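CRISPR-associated protein, Cse1 family (Acidimicrobium ferrooxidans, PDB 4H3T) probably serves as the large Cse1 subunit of a type I-E CRISPR Cascade complex, which recognises invading DNA during bacterial defence. Local coordinates at residues Y460-A465 / E492-D497; A409-Q414 / R522-R527; I35-H40 / D89-Y94. The protein carries 1 engineered substitution. All blocks are in the same frame, centred on the assembly; numbering follows the deposited sequence. Where two conformers were deposited one is given.

Contact 1 of 3, residues Y460-A465 / E492-D497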
ATOM      1  N   TYR A 460     -11.076  -9.741 -16.720  1.00 35.94           N
ATOM      2  CA  TYR A 460     -10.529  -9.560 -15.365  1.00 36.90           C
ATOM      3  C   TYR A 460     -11.559  -8.881 -14.441  1.00 40.39           C
ATOM      4  O   TYR A 460     -11.684  -9.279 -13.280  1.00 38.96           O
ATOM      5  CB  TYR A 460      -9.208  -8.756 -15.410  1.00 38.42           C
ATOM      6  CG  TYR A 460      -8.063  -9.599 -15.899  1.00 39.14           C
ATOM      7  CD1 TYR A 460      -7.681 -10.744 -15.212  1.00 43.39           C
ATOM      8  CD2 TYR A 460      -7.265  -9.188 -16.967  1.00 39.86           C
ATOM      9  CE1 TYR A 460      -6.525 -11.436 -15.542  1.00 42.49           C
ATOM     10  CE2 TYR A 460      -6.160  -9.953 -17.378  1.00 40.00           C
ATOM     11  CZ  TYR A 460      -5.823 -11.098 -16.663  1.00 46.63           C
ATOM     12  OH  TYR A 460      -4.711 -11.848 -16.823  1.00 51.27           O
ATOM     13  N   GLY A 461     -12.323  -7.905 -14.966  1.00 37.22           N
ATOM     14  CA  GLY A 461     -13.323  -7.219 -14.157  1.00 39.57           C
ATOM     15  C   GLY A 461     -14.396  -8.209 -13.715  1.00 40.62           C
ATOM     16  O   GLY A 461     -14.800  -8.212 -12.571  1.00 40.64           O
ATOM     17  N   ARG A 462     -14.822  -9.098 -14.638  0.51 38.33           N
ATOM     18  CA  ARG A 462     -15.801 -10.153 -14.356  0.51 39.68           C
ATOM     19  C   ARG A 462     -15.271 -11.221 -13.406  0.51 44.32           C
ATOM     20  O   ARG A 462     -16.055 -11.809 -12.684  0.51 44.90           O
ATOM     21  CB  ARG A 462     -16.234 -10.824 -15.661  0.51 42.86           C
ATOM     22  CG  ARG A 462     -17.156  -9.915 -16.477  0.51 48.21           C
ATOM     23  CD  ARG A 462     -18.615 -10.095 -16.087  0.51 47.08           C
ATOM     24  NE  ARG A 462     -19.132 -11.358 -16.643  0.51 49.82           N
ATOM     25  CZ  ARG A 462     -19.517 -11.541 -17.904  0.51 65.31           C
ATOM     26  NH1 ARG A 462     -19.502 -10.532 -18.770  0.51 60.69           N
ATOM     27  NH2 ARG A 462     -19.902 -12.738 -18.315  0.51 62.26           N
ATOM     28  N   LEU A 463     -13.960 -11.469 -13.376  1.00 40.52           N
ATOM     29  CA  LEU A 463     -13.382 -12.516 -12.500  1.00 40.83           C
ATOM     30  C   LEU A 463     -12.972 -11.964 -11.152  1.00 41.01           C
ATOM     31  O   LEU A 463     -12.564 -12.747 -10.282  1.00 39.80           O
ATOM     32  CB  LEU A 463     -12.167 -13.185 -13.204  1.00 39.17           C
ATOM     33  CG  LEU A 463     -12.489 -14.001 -14.434  1.00 42.69           C
ATOM     34  CD1 LEU A 463     -11.228 -14.573 -15.035  1.00 42.62           C
ATOM     35  CD2 LEU A 463     -13.516 -15.138 -14.133  1.00 44.42           C
ATOM     36  N   ASP A 464     -13.161 -10.656 -10.916  1.00 39.22           N
ATOM     37  CA  ASP A 464     -12.683 -10.082  -9.671  1.00 38.43           C
ATOM     38  C   ASP A 464     -13.431 -10.660  -8.447  1.00 43.30           C
ATOM     39  O   ASP A 464     -12.775 -11.204  -7.563  1.00 41.77           O
ATOM     40  CB  ASP A 464     -12.758  -8.551  -9.702  1.00 39.57           C
ATOM     41  CG  ASP A 464     -12.243  -7.859  -8.450  1.00 46.55           C
ATOM     42  OD1 ASP A 464     -11.036  -8.027  -8.106  1.00 46.61           O
ATOM     43  OD2 ASP A 464     -13.023  -7.245  -7.782  1.00 55.96           O
ATOM     44  N   ALA A 465     -14.747 -10.552  -8.388  1.00 43.29           N
ATOM     45  CA  ALA A 465     -15.496 -11.041  -7.212  1.00 44.80           C
ATOM     46  C   ALA A 465     -15.413 -12.585  -7.113  1.00 47.60           C
ATOM     47  O   ALA A 465     -15.016 -13.083  -6.046  1.00 43.84           O
ATOM     48  CB  ALA A 465     -16.947 -10.540  -7.254  1.00 46.97           C
ATOM     49  N   GLU A 492     -13.974 -20.696 -17.630  1.00 47.65           N
ATOM     50  CA  GLU A 492     -14.423 -21.074 -18.979  1.00 48.94           C
ATOM     51  C   GLU A 492     -15.795 -20.511 -19.301  1.00 50.36           C
ATOM     52  O   GLU A 492     -16.011 -20.070 -20.429  1.00 48.26           O
ATOM     53  CB  GLU A 492     -14.530 -22.603 -19.146  1.00 52.54           C
ATOM     54  CG  GLU A 492     -13.222 -23.334 -19.322  1.00 66.66           C
ATOM     55  CD  GLU A 492     -13.496 -24.716 -19.898  1.00 96.35           C
ATOM     56  OE1 GLU A 492     -13.697 -25.663 -19.096  1.00 96.96           O
ATOM     57  OE2 GLU A 492     -13.700 -24.807 -21.132  1.00 76.13           O
ATOM     58  N   ALA A 493     -16.736 -20.646 -18.351  1.00 49.32           N
ATOM     59  CA  ALA A 493     -18.103 -20.143 -18.499  1.00 49.56           C
ATOM     60  C   ALA A 493     -18.103 -18.616 -18.708  1.00 52.54           C
ATOM     61  O   ALA A 493     -18.779 -18.136 -19.608  1.00 51.72           O
ATOM     62  CB  ALA A 493     -18.967 -20.534 -17.302  1.00 51.67           C
ATOM     63  N   VAL A 494     -17.277 -17.870 -17.973  1.00 48.41           N
ATOM     64  CA  VAL A 494     -17.204 -16.424 -18.163  1.00 44.14           C
ATOM     65  C   VAL A 494     -16.585 -16.143 -19.533  1.00 45.32           C
ATOM     66  O   VAL A 494     -17.131 -15.351 -20.291  1.00 42.67           O
ATOM     67  CB  VAL A 494     -16.442 -15.724 -17.012  1.00 46.04           C
ATOM     68  CG1 VAL A 494     -16.220 -14.239 -17.325  1.00 44.30           C
ATOM     69  CG2 VAL A 494     -17.194 -15.904 -15.701  1.00 47.22           C
ATOM     70  N   ALA A 495     -15.518 -16.861 -19.896  1.00 42.68           N
ATOM     71  CA  ALA A 495     -14.826 -16.608 -21.174  1.00 40.65           C
ATOM     72  C   ALA A 495     -15.712 -16.929 -22.373  1.00 46.63           C
ATOM     73  O   ALA A 495     -15.751 -16.139 -23.315  1.00 44.70           O
ATOM     74  CB  ALA A 495     -13.509 -17.399 -21.247  1.00 40.66           C
ATOM     75  N   ARG A 496     -16.517 -18.004 -22.300  1.00 48.69           N
ATOM     76  CA  ARG A 496     -17.438 -18.342 -23.411  1.00 50.03           C
ATOM     77  C   ARG A 496     -18.603 -17.359 -23.515  1.00 51.98           C
ATOM     78  O   ARG A 496     -19.062 -17.092 -24.609  1.00 52.19           O
ATOM     79  CB  ARG A 496     -17.958 -19.773 -23.239  1.00 51.60           C
ATOM     80  CG  ARG A 496     -16.842 -20.780 -23.548  1.00 61.48           C
ATOM     81  CD  ARG A 496     -17.225 -22.233 -23.170  1.00 60.15           C
ATOM     82  NE  ARG A 496     -16.827 -23.171 -24.230  1.00 88.95           N
ATOM     83  CZ  ARG A 496     -17.612 -23.637 -25.214  1.00121.27           C
ATOM     84  NH1 ARG A 496     -18.889 -23.260 -25.302  1.00109.10           N
ATOM     85  NH2 ARG A 496     -17.127 -24.492 -26.112  1.00115.47           N
ATOM     86  N   ASP A 497     -19.089 -16.821 -22.409  1.00 48.24           N
ATOM     87  CA  ASP A 497     -20.130 -15.791 -22.460  1.00 50.49           C
ATOM     88  C   ASP A 497     -19.622 -14.530 -23.183  1.00 51.43           C
ATOM     89  O   ASP A 497     -20.322 -13.947 -24.028  1.00 49.08           O
ATOM     90  CB  ASP A 497     -20.570 -15.421 -21.040  1.00 54.08           C
ATOM     91  CG  ASP A 497     -21.740 -14.478 -21.005  1.00 72.64           C
ATOM     92  OD1 ASP A 497     -22.814 -14.855 -21.510  1.00 80.35           O
ATOM     93  OD2 ASP A 497     -21.576 -13.350 -20.501  1.00 74.69           O
TER

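Contact 2 of 3, residues A409-Q414 / R522-R527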
ATOM      1  N   ALA A 409      -6.611 -17.608 -15.421  1.00 41.67           N
ATOM      2  CA  ALA A 409      -7.368 -16.403 -15.809  1.00 40.85           C
ATOM      3  C   ALA A 409      -6.620 -15.622 -16.940  1.00 40.88           C
ATOM      4  O   ALA A 409      -7.251 -15.128 -17.873  1.00 37.48           O
ATOM      5  CB  ALA A 409      -7.600 -15.502 -14.615  1.00 42.12           C
ATOM      6  N   ALA A 410      -5.307 -15.426 -16.773  1.00 37.06           N
ATOM      7  CA  ALA A 410      -4.462 -14.731 -17.754  1.00 38.46           C
ATOM      8  C   ALA A 410      -4.451 -15.490 -19.124  1.00 43.04           C
ATOM      9  O   ALA A 410      -4.586 -14.846 -20.159  1.00 39.83           O
ATOM     10  CB  ALA A 410      -3.051 -14.539 -17.224  1.00 39.62           C
ATOM     11  N   HIS A 411      -4.452 -16.817 -19.117  1.00 40.77           N
ATOM     12  CA  HIS A 411      -4.507 -17.572 -20.351  1.00 42.93           C
ATOM     13  C   HIS A 411      -5.884 -17.458 -20.971  1.00 41.95           C
ATOM     14  O   HIS A 411      -5.953 -17.371 -22.176  1.00 39.35           O
ATOM     15  CB  HIS A 411      -4.155 -19.069 -20.170  1.00 45.75           C
ATOM     16  CG  HIS A 411      -2.704 -19.320 -19.901  1.00 51.00           C
ATOM     17  ND1 HIS A 411      -2.299 -20.336 -19.084  1.00 54.33           N
ATOM     18  CD2 HIS A 411      -1.613 -18.691 -20.370  1.00 55.81           C
ATOM     19  CE1 HIS A 411      -0.983 -20.259 -19.029  1.00 55.11           C
ATOM     20  NE2 HIS A 411      -0.528 -19.293 -19.785  1.00 56.02           N
ATOM     21  N   ALA A 412      -6.970 -17.421 -20.188  1.00 39.50           N
ATOM     22  CA  ALA A 412      -8.308 -17.228 -20.779  1.00 39.99           C
ATOM     23  C   ALA A 412      -8.414 -15.836 -21.406  1.00 41.50           C
ATOM     24  O   ALA A 412      -9.046 -15.655 -22.467  1.00 41.29           O
ATOM     25  CB  ALA A 412      -9.402 -17.436 -19.732  1.00 41.69           C
ATOM     26  N   ALA A 413      -7.838 -14.829 -20.750  1.00 38.83           N
ATOM     27  CA  ALA A 413      -7.878 -13.447 -21.292  1.00 37.36           C
ATOM     28  C   ALA A 413      -7.120 -13.371 -22.631  1.00 40.22           C
ATOM     29  O   ALA A 413      -7.559 -12.725 -23.549  1.00 39.83           O
ATOM     30  CB  ALA A 413      -7.262 -12.471 -20.295  1.00 37.75           C
ATOM     31  N   GLN A 414      -5.996 -14.053 -22.724  1.00 39.93           N
ATOM     32  CA  GLN A 414      -5.175 -14.107 -23.924  1.00 39.65           C
ATOM     33  C   GLN A 414      -5.929 -14.868 -25.010  1.00 44.11           C
ATOM     34  O   GLN A 414      -6.013 -14.388 -26.138  1.00 42.42           O
ATOM     35  CB  GLN A 414      -3.863 -14.763 -23.610  1.00 42.12           C
ATOM     36  CG  GLN A 414      -2.837 -14.692 -24.775  1.00 54.38           C
ATOM     37  CD  GLN A 414      -1.539 -15.426 -24.503  1.00 89.10           C
ATOM     38  OE1 GLN A 414      -1.217 -15.797 -23.363  1.00 87.24           O
ATOM     39  NE2 GLN A 414      -0.786 -15.700 -25.566  1.00 85.07           N
ATOM     40  N   ARG A 522     -10.983 -21.353 -28.480  1.00 47.25           N
ATOM     41  CA  ARG A 522     -11.355 -22.620 -27.852  1.00 49.40           C
ATOM     42  C   ARG A 522     -10.135 -23.598 -27.729  1.00 52.43           C
ATOM     43  O   ARG A 522     -10.001 -24.267 -26.687  1.00 52.41           O
ATOM     44  CB  ARG A 522     -12.548 -23.262 -28.616  1.00 53.02           C
ATOM     45  CG  ARG A 522     -13.133 -24.512 -28.004  1.00 78.55           C
ATOM     46  CD  ARG A 522     -13.937 -25.342 -29.004  1.00 97.79           C
ATOM     47  NE  ARG A 522     -13.064 -26.293 -29.710  1.00103.98           N
ATOM     48  CZ  ARG A 522     -12.710 -26.253 -30.997  1.00114.65           C
ATOM     49  NH1 ARG A 522     -13.191 -25.305 -31.807  1.00 92.51           N
ATOM     50  NH2 ARG A 522     -11.895 -27.176 -31.494  1.00107.02           N
ATOM     51  N   ARG A 523      -9.238 -23.641 -28.734  1.00 49.04           N
ATOM     52  CA  ARG A 523      -8.059 -24.507 -28.664  1.00 51.83           C
ATOM     53  C   ARG A 523      -7.074 -24.003 -27.586  1.00 52.07           C
ATOM     54  O   ARG A 523      -6.484 -24.804 -26.871  1.00 49.76           O
ATOM     55  CB  ARG A 523      -7.313 -24.628 -30.039  1.00 51.31           C
ATOM     56  CG  ARG A 523      -8.048 -25.495 -31.078  1.00 61.37           C
ATOM     57  CD  ARG A 523      -7.354 -25.641 -32.497  1.00 67.86           C
ATOM     58  NE  ARG A 523      -6.240 -24.677 -32.670  1.00 87.33           N
ATOM     59  CZ  ARG A 523      -6.194 -23.604 -33.478  1.00100.89           C
ATOM     60  NH1 ARG A 523      -7.202 -23.331 -34.304  1.00 84.61           N
ATOM     61  NH2 ARG A 523      -5.129 -22.814 -33.481  1.00 88.89           N
HETATM   62  N   MSE A 524      -6.864 -22.700 -27.522  0.58 45.84           N
HETATM   63  CA  MSE A 524      -5.956 -22.141 -26.529  0.58 43.22           C
HETATM   64  C   MSE A 524      -6.500 -22.370 -25.120  0.58 48.95           C
HETATM   65  O   MSE A 524      -5.765 -22.783 -24.225  0.58 48.61           O
HETATM   66  CB  MSE A 524      -5.714 -20.666 -26.751  0.58 42.28           C
HETATM   67  CG  MSE A 524      -4.772 -20.112 -25.685  0.58 47.01           C
HETATM   68 SE   MSE A 524      -3.916 -18.390 -25.927  0.58 50.92          SE
HETATM   69  CE  MSE A 524      -3.185 -18.508 -24.041  0.58 48.22           C
ATOM     70  N   LEU A 525      -7.777 -22.100 -24.938  1.00 48.42           N
ATOM     71  CA  LEU A 525      -8.438 -22.268 -23.648  1.00 47.06           C
ATOM     72  C   LEU A 525      -8.340 -23.736 -23.166  1.00 52.01           C
ATOM     73  O   LEU A 525      -8.000 -23.961 -22.014  1.00 52.42           O
ATOM     74  CB  LEU A 525      -9.906 -21.858 -23.743  1.00 47.32           C
ATOM     75  CG  LEU A 525     -10.699 -21.849 -22.413  1.00 52.43           C
ATOM     76  CD1 LEU A 525     -10.066 -20.847 -21.403  1.00 50.16           C
ATOM     77  CD2 LEU A 525     -12.211 -21.571 -22.685  1.00 51.17           C
ATOM     78  N   ALA A 526      -8.571 -24.709 -24.070  1.00 52.36           N
ATOM     79  CA  ALA A 526      -8.474 -26.141 -23.789  1.00 53.81           C
ATOM     80  C   ALA A 526      -7.046 -26.503 -23.352  1.00 58.89           C
ATOM     81  O   ALA A 526      -6.870 -27.187 -22.347  1.00 60.08           O
ATOM     82  CB  ALA A 526      -8.868 -26.973 -25.018  1.00 57.17           C
ATOM     83  N   ARG A 527      -6.029 -25.977 -24.061  1.00 54.38           N
ATOM     84  CA  ARG A 527      -4.637 -26.207 -23.697  1.00 54.90           C
ATOM     85  C   ARG A 527      -4.336 -25.651 -22.299  1.00 55.04           C
ATOM     86  O   ARG A 527      -3.690 -26.325 -21.490  1.00 52.66           O
ATOM     87  CB  ARG A 527      -3.684 -25.579 -24.710  1.00 58.00           C
ATOM     88  CG  ARG A 527      -2.265 -26.106 -24.630  1.00 80.10           C
ATOM     89  CD  ARG A 527      -1.370 -25.416 -25.639  1.00 97.54           C
ATOM     90  NE  ARG A 527      -1.732 -25.738 -27.022  1.00113.63           N
ATOM     91  CZ  ARG A 527      -1.390 -26.851 -27.681  1.00138.05           C
ATOM     92  NH1 ARG A 527      -0.679 -27.804 -27.077  1.00129.48           N
ATOM     93  NH2 ARG A 527      -1.770 -27.027 -28.942  1.00126.49           N
TER

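Contact 3 of 3, residues I35-H40 / D89-Y94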
ATOM      1  N   ILE A  35      -7.540   5.898  20.739  1.00 48.78           N
ATOM      2  CA  ILE A  35      -7.324   4.872  19.716  1.00 47.93           C
ATOM      3  C   ILE A  35      -6.664   3.586  20.361  1.00 51.36           C
ATOM      4  O   ILE A  35      -6.954   2.476  19.928  1.00 50.79           O
ATOM      5  CB  ILE A  35      -6.577   5.434  18.467  1.00 48.48           C
ATOM      6  CG1 ILE A  35      -7.086   4.724  17.187  1.00 50.59           C
ATOM      7  CG2 ILE A  35      -5.100   5.375  18.618  1.00 45.37           C
ATOM      8  CD1 ILE A  35      -6.480   5.096  15.928  1.00 48.11           C
ATOM      9  N   PHE A  36      -5.901   3.734  21.437  1.00 46.96           N
ATOM     10  CA  PHE A  36      -5.301   2.616  22.150  1.00 48.64           C
ATOM     11  C   PHE A  36      -6.278   2.052  23.166  1.00 52.77           C
ATOM     12  O   PHE A  36      -6.515   0.861  23.187  1.00 51.43           O
ATOM     13  CB  PHE A  36      -3.996   3.078  22.837  1.00 50.38           C
ATOM     14  CG  PHE A  36      -2.884   3.028  21.833  1.00 50.25           C
ATOM     15  CD1 PHE A  36      -2.298   1.823  21.497  1.00 53.00           C
ATOM     16  CD2 PHE A  36      -2.437   4.184  21.204  1.00 49.61           C
ATOM     17  CE1 PHE A  36      -1.305   1.767  20.559  1.00 53.14           C
ATOM     18  CE2 PHE A  36      -1.467   4.120  20.213  1.00 50.37           C
ATOM     19  CZ  PHE A  36      -0.886   2.912  19.918  1.00 49.48           C
ATOM     20  N   VAL A  37      -6.870   2.911  23.984  1.00 50.45           N
ATOM     21  CA  VAL A  37      -7.790   2.452  25.050  1.00 51.96           C
ATOM     22  C   VAL A  37      -8.986   1.717  24.426  1.00 54.80           C
ATOM     23  O   VAL A  37      -9.374   0.672  24.933  1.00 54.71           O
ATOM     24  CB  VAL A  37      -8.235   3.634  25.949  1.00 53.65           C
ATOM     25  CG1 VAL A  37      -9.312   3.189  26.972  1.00 55.34           C
ATOM     26  CG2 VAL A  37      -7.022   4.204  26.664  1.00 53.06           C
ATOM     27  N   LEU A  38      -9.475   2.204  23.273  1.00 49.60           N
ATOM     28  CA  LEU A  38     -10.664   1.630  22.627  1.00 49.31           C
ATOM     29  C   LEU A  38     -10.361   0.744  21.414  1.00 50.91           C
ATOM     30  O   LEU A  38     -11.296   0.356  20.705  1.00 48.38           O
ATOM     31  CB  LEU A  38     -11.588   2.783  22.208  1.00 48.29           C
ATOM     32  CG  LEU A  38     -12.032   3.759  23.303  1.00 55.06           C
ATOM     33  CD1 LEU A  38     -12.896   4.842  22.716  1.00 55.66           C
ATOM     34  CD2 LEU A  38     -12.775   3.066  24.393  1.00 57.30           C
ATOM     35  N   ALA A  39      -9.084   0.366  21.188  1.00 49.20           N
ATOM     36  CA  ALA A  39      -8.689  -0.414  20.011  1.00 45.96           C
ATOM     37  C   ALA A  39      -9.481  -1.723  19.818  1.00 51.15           C
ATOM     38  O   ALA A  39      -9.809  -2.064  18.696  1.00 50.82           O
ATOM     39  CB  ALA A  39      -7.205  -0.725  20.073  1.00 47.51           C
ATOM     40  N   HIS A  40      -9.889  -2.391  20.906  1.00 50.80           N
ATOM     41  CA  HIS A  40     -10.673  -3.631  20.836  1.00 51.54           C
ATOM     42  C   HIS A  40     -12.160  -3.389  20.442  1.00 55.60           C
ATOM     43  O   HIS A  40     -12.881  -4.348  20.199  1.00 57.40           O
ATOM     44  CB  HIS A  40     -10.600  -4.362  22.174  1.00 53.22           C
ATOM     45  CG  HIS A  40     -11.156  -3.567  23.313  1.00 55.58           C
ATOM     46  ND1 HIS A  40     -10.594  -2.357  23.694  1.00 54.28           N
ATOM     47  CD2 HIS A  40     -12.256  -3.795  24.068  1.00 60.29           C
ATOM     48  CE1 HIS A  40     -11.347  -1.916  24.699  1.00 56.64           C
ATOM     49  NE2 HIS A  40     -12.339  -2.760  24.970  1.00 59.41           N
ATOM     50  N   ASP A  89      -3.444   2.058  32.041  1.00 61.91           N
ATOM     51  CA  ASP A  89      -2.377   2.592  32.896  1.00 63.21           C
ATOM     52  C   ASP A  89      -1.068   2.739  32.090  1.00 62.93           C
ATOM     53  O   ASP A  89      -0.384   3.756  32.219  1.00 60.12           O
ATOM     54  CB  ASP A  89      -2.152   1.708  34.135  1.00 68.36           C
ATOM     55  CG  ASP A  89      -3.260   1.695  35.195  1.00 82.27           C
ATOM     56  OD1 ASP A  89      -4.117   2.613  35.184  1.00 79.23           O
ATOM     57  OD2 ASP A  89      -3.229   0.795  36.070  1.00 90.14           O
ATOM     58  N   ALA A  90      -0.751   1.765  31.213  1.00 58.94           N
ATOM     59  CA  ALA A  90       0.451   1.848  30.371  1.00 57.29           C
ATOM     60  C   ALA A  90       0.344   3.023  29.403  1.00 59.24           C
ATOM     61  O   ALA A  90       1.322   3.757  29.165  1.00 57.33           O
ATOM     62  CB  ALA A  90       0.635   0.558  29.592  1.00 58.63           C
ATOM     63  N   ILE A  91      -0.866   3.195  28.853  1.00 55.46           N
ATOM     64  CA  ILE A  91      -1.178   4.239  27.878  1.00 53.19           C
ATOM     65  C   ILE A  91      -1.076   5.585  28.539  1.00 58.51           C
ATOM     66  O   ILE A  91      -0.361   6.452  28.044  1.00 55.72           O
ATOM     67  CB  ILE A  91      -2.601   4.031  27.254  1.00 55.75           C
ATOM     68  CG1 ILE A  91      -2.686   2.692  26.459  1.00 55.53           C
ATOM     69  CG2 ILE A  91      -2.950   5.219  26.319  1.00 57.17           C
ATOM     70  CD1 ILE A  91      -4.041   2.179  26.260  1.00 65.84           C
ATOM     71  N   ASP A  92      -1.740   5.754  29.691  1.00 56.80           N
ATOM     72  CA  ASP A  92      -1.737   7.039  30.403  1.00 57.56           C
ATOM     73  C   ASP A  92      -0.361   7.375  31.008  1.00 61.47           C
ATOM     74  O   ASP A  92       0.020   8.534  30.945  1.00 62.18           O
ATOM     75  CB  ASP A  92      -2.858   7.099  31.461  1.00 61.22           C
ATOM     76  CG  ASP A  92      -4.242   7.235  30.818  1.00 67.06           C
ATOM     77  OD1 ASP A  92      -4.337   7.793  29.681  1.00 63.52           O
ATOM     78  OD2 ASP A  92      -5.222   6.748  31.409  1.00 70.18           O
ATOM     79  N   ASP A  93       0.425   6.401  31.464  1.00 58.15           N
ATOM     80  CA  ASP A  93       1.792   6.703  31.913  1.00 58.08           C
ATOM     81  C   ASP A  93       2.644   7.232  30.737  1.00 58.38           C
ATOM     82  O   ASP A  93       3.385   8.193  30.899  1.00 57.84           O
ATOM     83  CB  ASP A  93       2.488   5.451  32.511  1.00 60.52           C
ATOM     84  CG  ASP A  93       1.959   4.977  33.840  1.00 79.37           C
ATOM     85  OD1 ASP A  93       1.192   5.750  34.496  1.00 81.60           O
ATOM     86  OD2 ASP A  93       2.279   3.818  34.223  1.00 90.18           O
ATOM     87  N   TYR A  94       2.505   6.633  29.556  1.00 52.62           N
ATOM     88  CA  TYR A  94       3.283   7.093  28.395  1.00 50.14           C
ATOM     89  C   TYR A  94       2.881   8.524  28.013  1.00 53.95           C
ATOM     90  O   TYR A  94       3.756   9.378  27.895  1.00 52.46           O
ATOM     91  CB  TYR A  94       3.145   6.132  27.206  1.00 49.09           C
ATOM     92  CG  TYR A  94       4.044   6.504  26.048  1.00 47.69           C
ATOM     93  CD1 TYR A  94       5.378   6.109  26.020  1.00 47.76           C
ATOM     94  CD2 TYR A  94       3.586   7.318  25.029  1.00 48.34           C
ATOM     95  CE1 TYR A  94       6.212   6.492  24.986  1.00 47.60           C
ATOM     96  CE2 TYR A  94       4.431   7.784  24.042  1.00 45.85           C
ATOM     97  CZ  TYR A  94       5.729   7.333  23.988  1.00 49.51           C
ATOM     98  OH  TYR A  94       6.514   7.763  22.952  1.00 48.98           O
TER

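Contact 1 of 3, residues Y460-A465 / E492-D497
Val494 sits against two consecutive residues of the facing helix, Arg462 and Leu463. Its CG1 comes closest to Arg462 CB, at 3.8 Å, and the far end of the arginine passes obliquely by the same methyl. Leu463 CD2 lies 4.1 Å from Val494 CG2 and equally near its CB, the two side chains sliding past each other in opposite directions. The valine torsion, with CG1 anti to the backbone N (chi1 173°), turns that methyl to the arginine.

Beyond this apolar patch the arginine chain bends at chi2 and chi3 and brings the guanidinium obliquely past Val494 to Asp497, one turn further along. NH2 donates to Asp497 OD2 at 2.8 Å, forming a salt bridge with an N-H...O angle of 148°. OD2 is approached on its anti side and somewhat out of the carboxylate plane, and the two flat groups are steeply inclined, 66° apart, so this is a single-armed grip and not a paired, coplanar one. The bridge is seen in one of two modelled conformers of Arg462 and may not be permanent. Both charged residues are exposed, so solvent probably weakens the attraction.

Leu463, by contrast, is buried. It also packs on Leu490 and Val491 of its partner helix, on Ala409 of helix 397-415 and on Trp327, while Ile459, one turn earlier, adds to the cover of Val494. The axes of the short helix segments are 10.5 Å apart, and Arg462 and Val494 have the nearest CA atoms, 7.5 Å apart. Helices 445-473 and 481-504 follow one another in sequence and pack as adjacent, roughly antiparallel members of the C-terminal four-helix bundle characteristic of Cse1 proteins.

Contact 2 of 3, residues A409-Q414 / R522-R527
The flat groups of His411 and Gln414 both receive the terminal methyl of Met524, a selenomethionine. CE lies over the exposed Gln414 carboxamide, 3.4 Å from OE1 and 3.5 Å from CD, while the selenium follows over the same face, 4.0 Å from Gln414 CG and about as far from CD and NE2. Toward the imidazole of His411 the approach is oblique: CE stands 4.0 Å from CD2 and about as far from CB. The same methyl is also 3.5 Å from the backbone O of His411, so one carbon touches a ring, an amide and a carbonyl at once. Met524 gets there by being stretched out, CG anti to the backbone N (chi1 179°) and the rest of the chain extended, and it crosses both partners at about a right angle. Two conformers were modelled for this residue, so the methyl's contacts are one of two alternatives and less certain than the rest.

Helices 397-415 and 511-532 are the first and last of the C-terminal four-helix bundle. They run nearly antiparallel here, at 169°, with segment axes 9.0 Å apart. Ala412, with only a methyl, lets the helices come close, its CA 5.8 Å from the CA of Leu525.

On the buried side of the interface, Leu525 CD1 rests against Ala412 CB at 3.9 Å. Ala412 also touches Val491 of helix 481-504, and Leu525 packs on Phe408 and on Glu492. Further along, His411 lies against Ala528 and Glu531 of helix 511-532, and Met524 reaches Ala415.

Contact 3 of 3, residues I35-H40 / D89-Y94
Phe36 and Ile91 bring the two backbones nearest, 7.2 Å between their CA atoms, where the last turn of helix 32-37 faces helix 88-98 and the chain then leaves helical geometry at Leu38. Ile91 does the reaching. Its CG1 lies anti to the carbonyl carbon (chi1 -63°) and the chain continues extended, so that CD1 becomes the tip that enters between two consecutive residues of the short helix. There it meets Phe36 CB at 3.5 Å and Val37 CG2 at 3.6 Å. CG1 follows behind, 3.9 Å from Phe36 CB.

What touches the isoleucine on the phenylalanine is therefore the methylene and not the ring. The CB of Phe36 points toward helix 88-98, but the phenyl group swings away from it and packs on Val60 of helix 52-68. Val37 crosses Ile91 obliquely and offers the methyl branch that lies anti to its carbonyl carbon. Phe86, in the loop before helix 88-98, adds a further apolar surface against Ile91.

Asp92, next to Ile91, forms a salt bridge with Arg33 on the first turn of helix 32-37, a polar tie between the same two helices beside the apolar contact.

All three touching residues are buried and hydrocarbon meets hydrocarbon throughout, so the contact itself has no directional bond to set its geometry: shape and the exclusion of water do the work.

In the fold
Contacts 1 and 2 belong to one body, the C-terminal helical bundle, and between them use all four of its long helices. They adjoin, with centres about 12 Å apart; Tyr460 of contact 1 packs on Ala413 of contact 2. Contact 3 lies at the opposite side of the chain's centre, among the N-terminal elements, its centre about 47 Å from that of contact 1 and 54 Å from that of contact 2. It alone is wholly buried, and it is purely aliphatic. The bundle contacts are only partly buried and grade from an apolar inside to a polar margin, which is a salt bridge in contact 1 but an amide against a selenomethionine methyl in contact 2.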